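PDB 2BJ0: acetylcholine-binding protein from Bulinus truncatus, which probably binds acetylcholine and related nicotinic ligands as a pentamer built like the ligand-binding domain of nicotinic acetylcholine receptors. Local coordinates for residues L151-E156 against A175-N180; L179-Y184 against M190-E195. All coordinates share one frame; numbering follows the deposited sequence.

Contact 1: L151-E156 against A175-N180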
# COMPACT_ATOMS: atom_id res chain seq x y z
N LEU A 151 1.05 28.76 11.86
CA LEU A 151 2.29 28.08 12.23
C LEU A 151 3.12 28.98 13.10
O LEU A 151 3.20 30.18 12.86
CB LEU A 151 3.13 27.75 10.99
CG LEU A 151 2.75 26.51 10.20
CD1 LEU A 151 3.74 26.25 9.08
CD2 LEU A 151 2.69 25.32 11.13
N ILE A 152 3.74 28.39 14.12
CA ILE A 152 4.67 29.10 14.98
C ILE A 152 5.85 28.16 15.25
O ILE A 152 5.72 26.93 15.19
CB ILE A 152 3.99 29.57 16.32
CG1 ILE A 152 3.47 28.39 17.14
CG2 ILE A 152 2.84 30.59 16.06
CD1 ILE A 152 2.84 28.79 18.49
N THR A 153 7.01 28.75 15.50
CA THR A 153 8.15 27.97 15.96
C THR A 153 7.89 27.43 17.36
O THR A 153 7.44 28.14 18.27
CB THR A 153 9.44 28.81 15.87
OG1 THR A 153 9.80 28.95 14.49
CG2 THR A 153 10.66 28.07 16.46
N GLY A 154 8.12 26.13 17.51
CA GLY A 154 7.93 25.46 18.79
C GLY A 154 8.98 25.78 19.84
O GLY A 154 9.97 26.47 19.56
N GLU A 155 8.76 25.22 21.03
CA GLU A 155 9.57 25.48 22.23
C GLU A 155 11.10 25.39 22.11
O GLU A 155 11.82 26.06 22.86
CB GLU A 155 9.12 24.53 23.34
CG GLU A 155 7.73 24.79 23.84
CD GLU A 155 7.43 23.99 25.09
OE1 GLU A 155 7.63 22.75 25.07
OE2 GLU A 155 7.02 24.61 26.10
N GLU A 156 11.58 24.56 21.19
CA GLU A 156 13.02 24.34 21.03
C GLU A 156 13.74 25.44 20.26
O GLU A 156 14.96 25.39 20.09
CB GLU A 156 13.25 22.98 20.39
CG GLU A 156 12.71 21.83 21.22
CD GLU A 156 13.27 20.50 20.78
OE1 GLU A 156 14.38 20.51 20.20
OE2 GLU A 156 12.62 19.46 21.01
N ALA A 175 21.93 24.21 10.31
CA ALA A 175 20.52 23.98 10.07
C ALA A 175 19.74 25.01 10.85
O ALA A 175 19.98 25.19 12.04
CB ALA A 175 20.10 22.55 10.50
N THR A 176 18.83 25.70 10.17
CA THR A 176 17.89 26.59 10.85
C THR A 176 16.53 26.45 10.20
O THR A 176 16.36 25.69 9.24
CB THR A 176 18.34 28.07 10.78
OG1 THR A 176 18.47 28.47 9.41
CG2 THR A 176 19.77 28.26 11.31
N GLN A 177 15.55 27.17 10.74
CA GLN A 177 14.24 27.28 10.12
C GLN A 177 13.74 28.72 10.16
O GLN A 177 14.12 29.50 11.03
CB GLN A 177 13.24 26.34 10.78
CG GLN A 177 12.68 26.78 12.11
CD GLN A 177 11.93 25.65 12.79
OE1 GLN A 177 12.41 24.51 12.80
NE2 GLN A 177 10.75 25.95 13.34
N SER A 178 12.90 29.04 9.20
CA SER A 178 12.31 30.34 9.12
C SER A 178 10.81 30.20 8.83
O SER A 178 10.39 29.32 8.08
CB SER A 178 13.02 31.13 8.02
OG SER A 178 12.19 32.14 7.52
N LEU A 179 10.01 31.06 9.45
CA LEU A 179 8.57 31.07 9.24
C LEU A 179 8.21 32.11 8.19
O LEU A 179 8.68 33.23 8.25
CB LEU A 179 7.85 31.36 10.57
CG LEU A 179 6.36 31.74 10.55
CD1 LEU A 179 5.48 30.60 9.97
CD2 LEU A 179 5.89 32.12 11.95
N ASN A 180 7.41 31.72 7.20
CA ASN A 180 7.04 32.63 6.12
C ASN A 180 5.56 32.50 5.85
O ASN A 180 4.92 31.57 6.34
CB ASN A 180 7.83 32.30 4.84
CG ASN A 180 9.31 31.95 5.12
OD1 ASN A 180 10.13 32.82 5.43
ND2 ASN A 180 9.64 30.67 5.00
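The side-chain amide of Gln177 presents its nitrogen end to Thr153, whose hydroxyl oxygen lies somewhat off the amide plane and whose methyl CG2 stands farther out on the same side, 3.8 Å from NE2. The two side chains come from opposite directions, and NE2 gives Thr153 OG1 a weak hydrogen bond of 3.4 Å, bent to 148° at the hydrogen. That nitrogen has a second weak acceptor, the carbonyl of Leu29 on strand 25-40, so two slack bonds share one NH2 group. Gln177 reaches across because its chain runs extended beyond CG, with CG set between the backbone N and the carbonyl carbon (chi1 78°); Val158, Ile161 and Phe31 pack about it.

Beyond this polar pair the contact turns apolar. Leu179 turns its two methyls to Leu151: CD2 comes to 3.4 Å from the carbonyl O of Leu151, while CD1 rests 3.8 Å from CB of Leu151. Leu151, buried, also packs on Leu29 and Ile194. No backbone hydrogen bond joins the two segments; the axes of strands 151-153 and 175-180 approach no nearer than 7.8 Å and run 147° apart. One strand belongs to each of two sheets, whose side chains meet face to face, as in the immunoglobulin-like beta sandwich that forms the ligand-binding domain of this receptor family.

Contact 2: L179-Y184 against M190-E195; sequences LNRKKY and MYDDIE
The carbonyl oxygen of Asp193 is held by Asn180 N at 2.8 Å, in a bond nearly along the C=O axis, and is touched as well by the CA-H of Leu179. Asn180 O takes the return bond from Asp193 N, and the next hydrogen-bonded pair, Lys182 with Tyr191, repeats the exchange at 3.0 Å between Lys182 N and Tyr191 O. The side chains of Asn180 and Asp193 stand on one face of the sheet and add a further bond there: Asn180 ND2 points almost straight (175°) at Asp193 OD1, which it meets on the syn side but 35° out of the carboxylate plane. Asn180 OD1 is taken up by the hydroxyl of Ser178. Asp193 OD2 is buried without a bonded partner; Lys182 NZ lies 4.5 Å from it, beyond a salt bridge, and Lys138 packs against Asp193 as well, positive charges that would probably favour the carboxylate. With an alanine in place of Asp193, Asn180 ND2 is likely to lose its acceptor, the amide then held through OD1 alone, and both lysines would probably be short of one carboxylate nearby.

These strands form a beta hairpin whose tip is loop C of the nicotinic receptor family, with the vicinal disulfide Cys186-Cys187 in the connecting turn. Near that end the edge of Tyr184 is turned to the face of Tyr191, offset, with ring planes at 86°; Tyr184 CE2 also lies 3.8 Å from Tyr191 CB. Lys138 bonds to the Tyr184 hydroxyl.

On the other face, Asp192 OD1 sits over the centre of the Arg181 guanidinium, a long salt bridge of charges alone (Arg181 NE to Asp192 OD1, 3.7 Å). Asn146 ND2 bonds to OD1, and the backbone N of Leu151 to OD2. Arg181 CG touches Met190 SD, and farther along Leu179 CD1 meets Ile194 CG1.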
# COMPACT_ATOMS: atom_id res chain seq x y z
N LEU A 179 10.01 31.06 9.45
CA LEU A 179 8.57 31.07 9.24
C LEU A 179 8.21 32.11 8.19
O LEU A 179 8.68 33.23 8.25
CB LEU A 179 7.85 31.36 10.57
CG LEU A 179 6.36 31.74 10.55
CD1 LEU A 179 5.48 30.60 9.97
CD2 LEU A 179 5.89 32.12 11.95
N ASN A 180 7.41 31.72 7.20
CA ASN A 180 7.04 32.63 6.12
C ASN A 180 5.56 32.50 5.85
O ASN A 180 4.92 31.57 6.34
CB ASN A 180 7.83 32.30 4.84
CG ASN A 180 9.31 31.95 5.12
OD1 ASN A 180 10.13 32.82 5.43
ND2 ASN A 180 9.64 30.67 5.00
N ARG A 181 5.01 33.45 5.09
CA ARG A 181 3.66 33.29 4.53
C ARG A 181 3.60 33.73 3.08
O ARG A 181 4.28 34.68 2.69
CB ARG A 181 2.60 33.99 5.37
CG ARG A 181 2.90 35.41 5.71
CD ARG A 181 2.45 35.76 7.12
NE ARG A 181 3.17 34.97 8.12
CZ ARG A 181 2.87 34.91 9.41
NH1 ARG A 181 1.84 35.59 9.89
NH2 ARG A 181 3.61 34.16 10.22
N LYS A 182 2.79 33.01 2.30
CA LYS A 182 2.71 33.18 0.85
C LYS A 182 1.27 33.34 0.36
O LYS A 182 0.34 32.74 0.91
CB LYS A 182 3.39 32.00 0.12
CG LYS A 182 4.91 31.84 0.38
CD LYS A 182 5.75 32.98 -0.26
CE LYS A 182 7.01 33.33 0.57
NZ LYS A 182 8.03 32.23 0.64
N LYS A 183 1.09 34.15 -0.68
CA LYS A 183 -0.19 34.24 -1.40
C LYS A 183 -0.23 33.14 -2.47
O LYS A 183 0.64 33.06 -3.34
CB LYS A 183 -0.32 35.61 -2.08
CG LYS A 183 -1.71 36.30 -2.01
CD LYS A 183 -2.90 35.35 -1.96
CE LYS A 183 -4.09 35.91 -2.71
NZ LYS A 183 -4.28 35.18 -3.99
N TYR A 184 -1.24 32.28 -2.41
CA TYR A 184 -1.45 31.31 -3.49
C TYR A 184 -2.63 31.66 -4.38
O TYR A 184 -3.56 32.37 -3.99
CB TYR A 184 -1.56 29.87 -2.96
CG TYR A 184 -0.26 29.37 -2.37
CD1 TYR A 184 0.73 28.81 -3.18
CD2 TYR A 184 -0.01 29.50 -1.01
CE1 TYR A 184 1.94 28.36 -2.63
CE2 TYR A 184 1.18 29.07 -0.45
CZ TYR A 184 2.15 28.50 -1.25
OH TYR A 184 3.32 28.08 -0.68
N MET A 190 -3.51 34.04 2.85
CA MET A 190 -2.19 33.45 2.75
C MET A 190 -2.08 32.14 3.53
O MET A 190 -2.89 31.84 4.42
CB MET A 190 -1.14 34.44 3.26
CG MET A 190 -1.08 35.77 2.51
SD MET A 190 0.37 36.65 3.16
CE MET A 190 -0.34 38.27 3.57
N TYR A 191 -1.07 31.36 3.18
CA TYR A 191 -0.73 30.12 3.87
C TYR A 191 0.60 30.31 4.59
O TYR A 191 1.51 30.89 4.04
CB TYR A 191 -0.64 28.99 2.85
CG TYR A 191 -2.01 28.52 2.41
CD1 TYR A 191 -2.85 29.35 1.65
CD2 TYR A 191 -2.48 27.26 2.77
CE1 TYR A 191 -4.13 28.93 1.26
CE2 TYR A 191 -3.75 26.84 2.39
CZ TYR A 191 -4.56 27.67 1.64
OH TYR A 191 -5.83 27.25 1.28
N ASP A 192 0.70 29.84 5.83
CA ASP A 192 1.98 29.79 6.52
C ASP A 192 2.84 28.61 6.09
O ASP A 192 2.33 27.51 5.85
CB ASP A 192 1.76 29.67 8.00
CG ASP A 192 1.16 30.92 8.62
OD1 ASP A 192 1.02 31.96 7.94
OD2 ASP A 192 0.77 30.92 9.78
N ASP A 193 4.15 28.82 6.02
CA ASP A 193 5.06 27.69 5.92
C ASP A 193 6.27 27.90 6.80
O ASP A 193 6.60 29.03 7.16
CB ASP A 193 5.43 27.37 4.48
CG ASP A 193 6.24 28.46 3.83
OD1 ASP A 193 7.48 28.47 4.00
OD2 ASP A 193 5.72 29.33 3.11
N ILE A 194 6.88 26.80 7.21
CA ILE A 194 8.20 26.89 7.81
C ILE A 194 9.18 26.29 6.82
O ILE A 194 8.92 25.22 6.22
CB ILE A 194 8.24 26.20 9.19
CG1 ILE A 194 7.34 26.97 10.15
CG2 ILE A 194 9.70 26.12 9.73
CD1 ILE A 194 7.25 26.40 11.54
N GLU A 195 10.29 26.98 6.62
CA GLU A 195 11.30 26.53 5.70
C GLU A 195 12.56 26.13 6.46
O GLU A 195 13.17 26.96 7.15
CB GLU A 195 11.61 27.64 4.71
CG GLU A 195 12.72 27.29 3.73
CD GLU A 195 12.50 27.92 2.35
OE1 GLU A 195 11.33 28.26 2.00
OE2 GLU A 195 13.51 28.06 1.61

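Contacts 1 and 2 share Leu179 and Asn180 on strand 170-183, and their centres lie 12 Å apart. The first couples that strand to the facing sheet, the second to its hairpin partner 190-202. Two bonds stitch them together: Ser178 O with Glu195 N, 2.8 Å, continues the hairpin ladder, and Leu151 N with Asp192 OD2, 3.0 Å, crosses between the sheets. The hairpin is thus rooted in the sandwich at one end while its other end reaches what is probably the agonist site, as in related receptors. There the Tyr191 side chain comes within about 3 Å of a bound cyclohexylpropylsulfonic acid, probably from the crystallisation liquor, and packs on Gln72 of a neighbouring subunit.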